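Local coordinates for LPXTG cell wall surface protein (Streptococcus gordonii, PDB 4IGB) that is a surface protein anchored to the peptidoglycan of the cell wall and probably acts as an adhesin, represented here by its N-terminal region with the N1 and N2 domains, at residues Lys168-Ile180 with Asn267-Cys279. Sequence-based numbering, arbitrary orientation.
Sequences KAFWIDADVTAEI and NSMNFGYSSTETC
The Phe271 ring carries Val176 over one face, with CB of Val176 3.9 Å from the ring centroid in a CH-pi contact, and meets the CB methyl of Ala178 at its edge. With chi1 at 66°, CG of Phe271 sits between its own backbone N and carbonyl carbon, which lays the ring alongside Val176, the two side chains pointing the same way, and CZ comes within 3.6 Å of Val176 CG1. The indole of Trp171 is met at an edge: CZ3 lies 4.0 Å from Ser274 CB, close to the ring plane. On the side of the sheet away from Phe271, the amide of Asn270 is turned 32° from the carboxylate of Asp175. Asn270 ND2 gives a nearly straight bond to the syn side of Asp175 OD1 (2.9 Å) and a second to Val176 O, which it meets from above the carbonyl plane. Lys214, on strand 210-214 beside 268-274, salt-bridges Asp175 OD2 and bonds Asn270 OD1. The two strands, 170-182 and 268-274, are antiparallel neighbours inside the eight-stranded sheet of the N1 domain, and Leu109 and Phe111 of strand 103-118 touch Val176. Beyond the Asp173-Ser274 pair, Ser275 OG replaces a backbone acceptor, accepting from Ile172 N, 3.1 Å from Ser275 OG, and donating to Thr276 O. Asn267 finishes the other end: its O accepts from Ile180 N, while ND2 reaches Ile180 O at 2.7 Å and a water links this amide to Glu179 OE2, which also salt-bridges Arg181.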
loop_
_atom_site.group_PDB
_atom_site.type_symbol
_atom_site.label_atom_id
_atom_site.label_comp_id
_atom_site.label_asym_id
_atom_site.label_seq_id
_atom_site.Cartn_x
_atom_site.Cartn_y
_atom_site.Cartn_z
ATOM N N LYS B 168 17.077 -12.836 -23.163
ATOM C CA LYS B 168 18.217 -13.333 -22.411
ATOM C C LYS B 168 19.494 -12.620 -22.790
ATOM O O LYS B 168 20.553 -13.244 -22.864
ATOM C CB LYS B 168 18.387 -14.838 -22.639
ATOM C CG LYS B 168 17.190 -15.662 -22.215
ATOM C CD LYS B 168 17.313 -17.098 -22.722
ATOM C CE LYS B 168 16.090 -17.915 -22.367
ATOM N NZ LYS B 168 16.162 -19.263 -22.991
ATOM N N ALA B 169 19.397 -11.317 -23.028
ATOM C CA ALA B 169 20.569 -10.496 -23.337
ATOM C C ALA B 169 21.065 -9.694 -22.127
ATOM O O ALA B 169 22.275 -9.539 -21.916
ATOM C CB ALA B 169 20.264 -9.565 -24.492
ATOM N N PHE B 170 20.131 -9.166 -21.342
ATOM C CA PHE B 170 20.474 -8.448 -20.115
ATOM C C PHE B 170 19.521 -8.897 -19.022
ATOM O O PHE B 170 18.341 -9.123 -19.290
ATOM C CB PHE B 170 20.275 -6.927 -20.265
ATOM C CG PHE B 170 21.094 -6.279 -21.353
ATOM C CD1 PHE B 170 22.250 -5.585 -21.046
ATOM C CD2 PHE B 170 20.677 -6.316 -22.665
ATOM C CE1 PHE B 170 22.990 -4.975 -22.025
ATOM C CE2 PHE B 170 21.411 -5.708 -23.651
ATOM C CZ PHE B 170 22.575 -5.039 -23.333
ATOM N N TRP B 171 19.999 -8.996 -17.784
ATOM C CA TRP B 171 19.056 -9.043 -16.669
ATOM C C TRP B 171 18.830 -7.603 -16.208
ATOM O O TRP B 171 19.653 -6.723 -16.492
ATOM C CB TRP B 171 19.510 -9.968 -15.527
ATOM C CG TRP B 171 20.848 -9.649 -14.877
ATOM C CD1 TRP B 171 22.084 -9.999 -15.333
ATOM C CD2 TRP B 171 21.061 -8.966 -13.626
ATOM N NE1 TRP B 171 23.056 -9.569 -14.449
ATOM C CE2 TRP B 171 22.453 -8.930 -13.400
ATOM C CE3 TRP B 171 20.210 -8.373 -12.684
ATOM C CZ2 TRP B 171 23.014 -8.315 -12.277
ATOM C CZ3 TRP B 171 20.767 -7.769 -11.568
ATOM C CH2 TRP B 171 22.156 -7.750 -11.373
ATOM N N ILE B 172 17.713 -7.351 -15.532
ATOM C CA ILE B 172 17.361 -5.983 -15.202
ATOM C C ILE B 172 17.275 -5.755 -13.698
ATOM O O ILE B 172 17.045 -6.683 -12.919
ATOM C CB ILE B 172 16.034 -5.559 -15.865
ATOM C CG1 ILE B 172 14.853 -6.279 -15.196
ATOM C CG2 ILE B 172 16.087 -5.809 -17.371
ATOM C CD1 ILE B 172 13.494 -5.915 -15.783
ATOM N N ASP B 173 17.469 -4.499 -13.317
ATOM C CA ASP B 173 17.295 -4.045 -11.956
ATOM C C ASP B 173 16.492 -2.756 -12.044
ATOM O O ASP B 173 16.990 -1.735 -12.508
ATOM C CB ASP B 173 18.658 -3.817 -11.288
ATOM C CG ASP B 173 18.539 -3.300 -9.852
ATOM O OD1 ASP B 173 19.586 -3.149 -9.188
ATOM O OD2 ASP B 173 17.414 -3.037 -9.383
ATOM N N ALA B 174 15.233 -2.823 -11.636
ATOM C CA ALA B 174 14.362 -1.656 -11.680
ATOM C C ALA B 174 14.173 -1.072 -10.293
ATOM O O ALA B 174 13.737 -1.764 -9.374
ATOM C CB ALA B 174 13.002 -2.021 -12.295
ATOM N N ASP B 175 14.493 0.211 -10.163
ATOM C CA ASP B 175 14.338 0.964 -8.923
ATOM C C ASP B 175 13.109 1.858 -9.095
ATOM O O ASP B 175 13.078 2.726 -9.960
ATOM C CB ASP B 175 15.611 1.781 -8.671
ATOM C CG ASP B 175 15.585 2.553 -7.370
ATOM O OD1 ASP B 175 14.516 3.058 -6.976
ATOM O OD2 ASP B 175 16.660 2.663 -6.736
ATOM N N VAL B 176 12.093 1.632 -8.270
ATOM C CA VAL B 176 10.768 2.162 -8.529
ATOM C C VAL B 176 10.148 2.735 -7.264
ATOM O O VAL B 176 10.337 2.218 -6.159
ATOM C CB VAL B 176 9.831 1.056 -9.067
ATOM C CG1 VAL B 176 8.547 1.652 -9.570
ATOM C CG2 VAL B 176 10.520 0.227 -10.188
ATOM N N THR B 177 9.397 3.809 -7.421
ATOM C CA THR B 177 8.694 4.384 -6.293
ATOM C C THR B 177 7.208 4.394 -6.621
ATOM O O THR B 177 6.796 4.923 -7.651
ATOM C CB THR B 177 9.197 5.798 -6.006
ATOM O OG1 THR B 177 10.587 5.737 -5.686
ATOM C CG2 THR B 177 8.416 6.449 -4.838
ATOM N N ALA B 178 6.413 3.764 -5.758
ATOM C CA ALA B 178 4.976 3.777 -5.901
ATOM C C ALA B 178 4.421 4.647 -4.796
ATOM O O ALA B 178 4.934 4.655 -3.674
ATOM C CB ALA B 178 4.409 2.360 -5.795
ATOM N N GLU B 179 3.363 5.377 -5.110
ATOM C CA GLU B 179 2.763 6.279 -4.144
ATOM C C GLU B 179 1.285 6.400 -4.431
ATOM O O GLU B 179 0.879 6.493 -5.589
ATOM C CB GLU B 179 3.418 7.668 -4.207
ATOM C CG GLU B 179 2.849 8.650 -3.188
ATOM C CD GLU B 179 3.291 10.092 -3.432
ATOM O OE1 GLU B 179 4.383 10.312 -3.973
ATOM O OE2 GLU B 179 2.534 11.014 -3.092
ATOM N N ILE B 180 0.486 6.392 -3.371
ATOM C CA ILE B 180 -0.940 6.672 -3.471
ATOM C C ILE B 180 -1.216 8.027 -2.824
ATOM O O ILE B 180 -0.546 8.412 -1.871
ATOM C CB ILE B 180 -1.792 5.582 -2.810
ATOM C CG1 ILE B 180 -1.264 5.248 -1.403
ATOM C CG2 ILE B 180 -1.776 4.343 -3.680
ATOM C CD1 ILE B 180 -2.157 4.246 -0.618
ATOM N N ASN B 267 2.438 6.799 2.546
ATOM C CA ASN B 267 1.645 6.492 1.363
ATOM C C ASN B 267 2.545 6.085 0.185
ATOM O O ASN B 267 2.085 5.947 -0.947
ATOM C CB ASN B 267 0.777 7.690 0.985
ATOM C CG ASN B 267 1.611 8.950 0.683
ATOM O OD1 ASN B 267 2.637 9.187 1.311
ATOM N ND2 ASN B 267 1.172 9.739 -0.283
ATOM N N SER B 268 3.834 5.901 0.448
ATOM C CA SER B 268 4.739 5.476 -0.617
ATOM C C SER B 268 5.709 4.368 -0.236
ATOM O O SER B 268 5.916 4.048 0.941
ATOM C CB SER B 268 5.547 6.666 -1.149
ATOM O OG SER B 268 6.391 7.142 -0.137
ATOM N N MET B 269 6.347 3.818 -1.254
ATOM C CA MET B 269 7.367 2.805 -1.050
ATOM C C MET B 269 8.332 2.852 -2.222
ATOM O O MET B 269 7.908 2.892 -3.380
ATOM C CB MET B 269 6.726 1.411 -0.943
ATOM C CG MET B 269 7.642 0.335 -0.366
ATOM S SD MET B 269 6.798 -1.230 0.059
ATOM C CE MET B 269 5.401 -0.674 1.018
ATOM N N ASN B 270 9.627 2.871 -1.918
ATOM C CA ASN B 270 10.651 2.774 -2.956
ATOM C C ASN B 270 11.140 1.334 -2.975
ATOM O O ASN B 270 11.938 0.928 -2.137
ATOM C CB ASN B 270 11.789 3.763 -2.673
ATOM C CG ASN B 270 12.924 3.688 -3.694
ATOM O OD1 ASN B 270 14.019 4.230 -3.504
ATOM N ND2 ASN B 270 12.657 3.000 -4.786
ATOM N N PHE B 271 10.615 0.551 -3.908
ATOM C CA PHE B 271 10.978 -0.857 -4.032
ATOM C C PHE B 271 11.834 -1.068 -5.259
ATOM O O PHE B 271 12.120 -0.135 -6.009
ATOM C CB PHE B 271 9.730 -1.751 -4.106
ATOM C CG PHE B 271 8.902 -1.548 -5.360
ATOM C CD1 PHE B 271 8.002 -0.498 -5.449
ATOM C CD2 PHE B 271 9.030 -2.408 -6.449
ATOM C CE1 PHE B 271 7.233 -0.312 -6.604
ATOM C CE2 PHE B 271 8.265 -2.231 -7.598
ATOM C CZ PHE B 271 7.365 -1.185 -7.675
ATOM N N GLY B 272 12.257 -2.305 -5.457
ATOM C CA GLY B 272 13.075 -2.637 -6.597
ATOM C C GLY B 272 12.783 -4.076 -6.960
ATOM O O GLY B 272 12.165 -4.810 -6.185
ATOM N N TYR B 273 13.203 -4.470 -8.150
ATOM C CA TYR B 273 13.038 -5.833 -8.612
ATOM C C TYR B 273 14.204 -6.128 -9.515
ATOM O O TYR B 273 14.552 -5.302 -10.365
ATOM C CB TYR B 273 11.747 -5.971 -9.414
ATOM C CG TYR B 273 11.545 -7.350 -10.031
ATOM C CD1 TYR B 273 11.019 -8.400 -9.281
ATOM C CD2 TYR B 273 11.868 -7.595 -11.364
ATOM C CE1 TYR B 273 10.833 -9.664 -9.838
ATOM C CE2 TYR B 273 11.675 -8.855 -11.934
ATOM C CZ TYR B 273 11.166 -9.884 -11.163
ATOM O OH TYR B 273 10.971 -11.128 -11.721
ATOM N N SER B 274 14.825 -7.286 -9.343
ATOM C CA SER B 274 15.837 -7.701 -10.311
ATOM C C SER B 274 15.529 -9.096 -10.837
ATOM O O SER B 274 14.999 -9.943 -10.110
ATOM C CB SER B 274 17.261 -7.591 -9.753
ATOM O OG SER B 274 17.498 -8.511 -8.707
ATOM N N SER B 275 15.850 -9.313 -12.106
ATOM C CA SER B 275 15.435 -10.521 -12.813
ATOM C C SER B 275 16.581 -11.492 -12.993
ATOM O O SER B 275 17.732 -11.197 -12.677
ATOM C CB SER B 275 14.882 -10.178 -14.206
ATOM O OG SER B 275 15.930 -9.794 -15.094
ATOM N N THR B 276 16.242 -12.659 -13.518
ATOM C CA THR B 276 17.229 -13.582 -14.047
ATOM C C THR B 276 17.371 -13.232 -15.529
ATOM O O THR B 276 16.916 -12.174 -15.972
ATOM C CB THR B 276 16.722 -15.012 -13.908
ATOM O OG1 THR B 276 15.531 -15.155 -14.689
ATOM C CG2 THR B 276 16.377 -15.299 -12.453
ATOM N N GLU B 277 17.989 -14.113 -16.300
ATOM C CA GLU B 277 18.124 -13.893 -17.732
ATOM C C GLU B 277 16.740 -13.822 -18.350
ATOM O O GLU B 277 16.575 -13.292 -19.445
ATOM C CB GLU B 277 18.904 -15.034 -18.387
ATOM C CG GLU B 277 18.177 -16.359 -18.285
ATOM C CD GLU B 277 18.917 -17.514 -18.951
ATOM O OE1 GLU B 277 19.994 -17.295 -19.546
ATOM O OE2 GLU B 277 18.400 -18.648 -18.872
ATOM N N THR B 278 15.744 -14.375 -17.662
ATOM C CA THR B 278 14.372 -14.265 -18.147
ATOM C C THR B 278 13.316 -14.567 -17.087
ATOM O O THR B 278 12.959 -15.720 -16.868
ATOM C CB THR B 278 14.112 -15.123 -19.433
ATOM O OG1 THR B 278 12.746 -14.968 -19.849
ATOM C CG2 THR B 278 14.399 -16.611 -19.192
ATOM N N CYS B 279 12.807 -13.526 -16.434
ATOM C CA CYS B 279 11.673 -13.699 -15.535
ATOM C C CYS B 279 11.004 -12.367 -15.281
ATOM O O CYS B 279 11.539 -11.316 -15.618
ATOM C CB CYS B 279 12.082 -14.346 -14.205
ATOM S SG CYS B 279 13.012 -13.272 -13.066
HETATM O O HOH W 1 15.056 -12.078 -21.236
HETATM O O HOH W 2 1.792 12.800 -1.151
#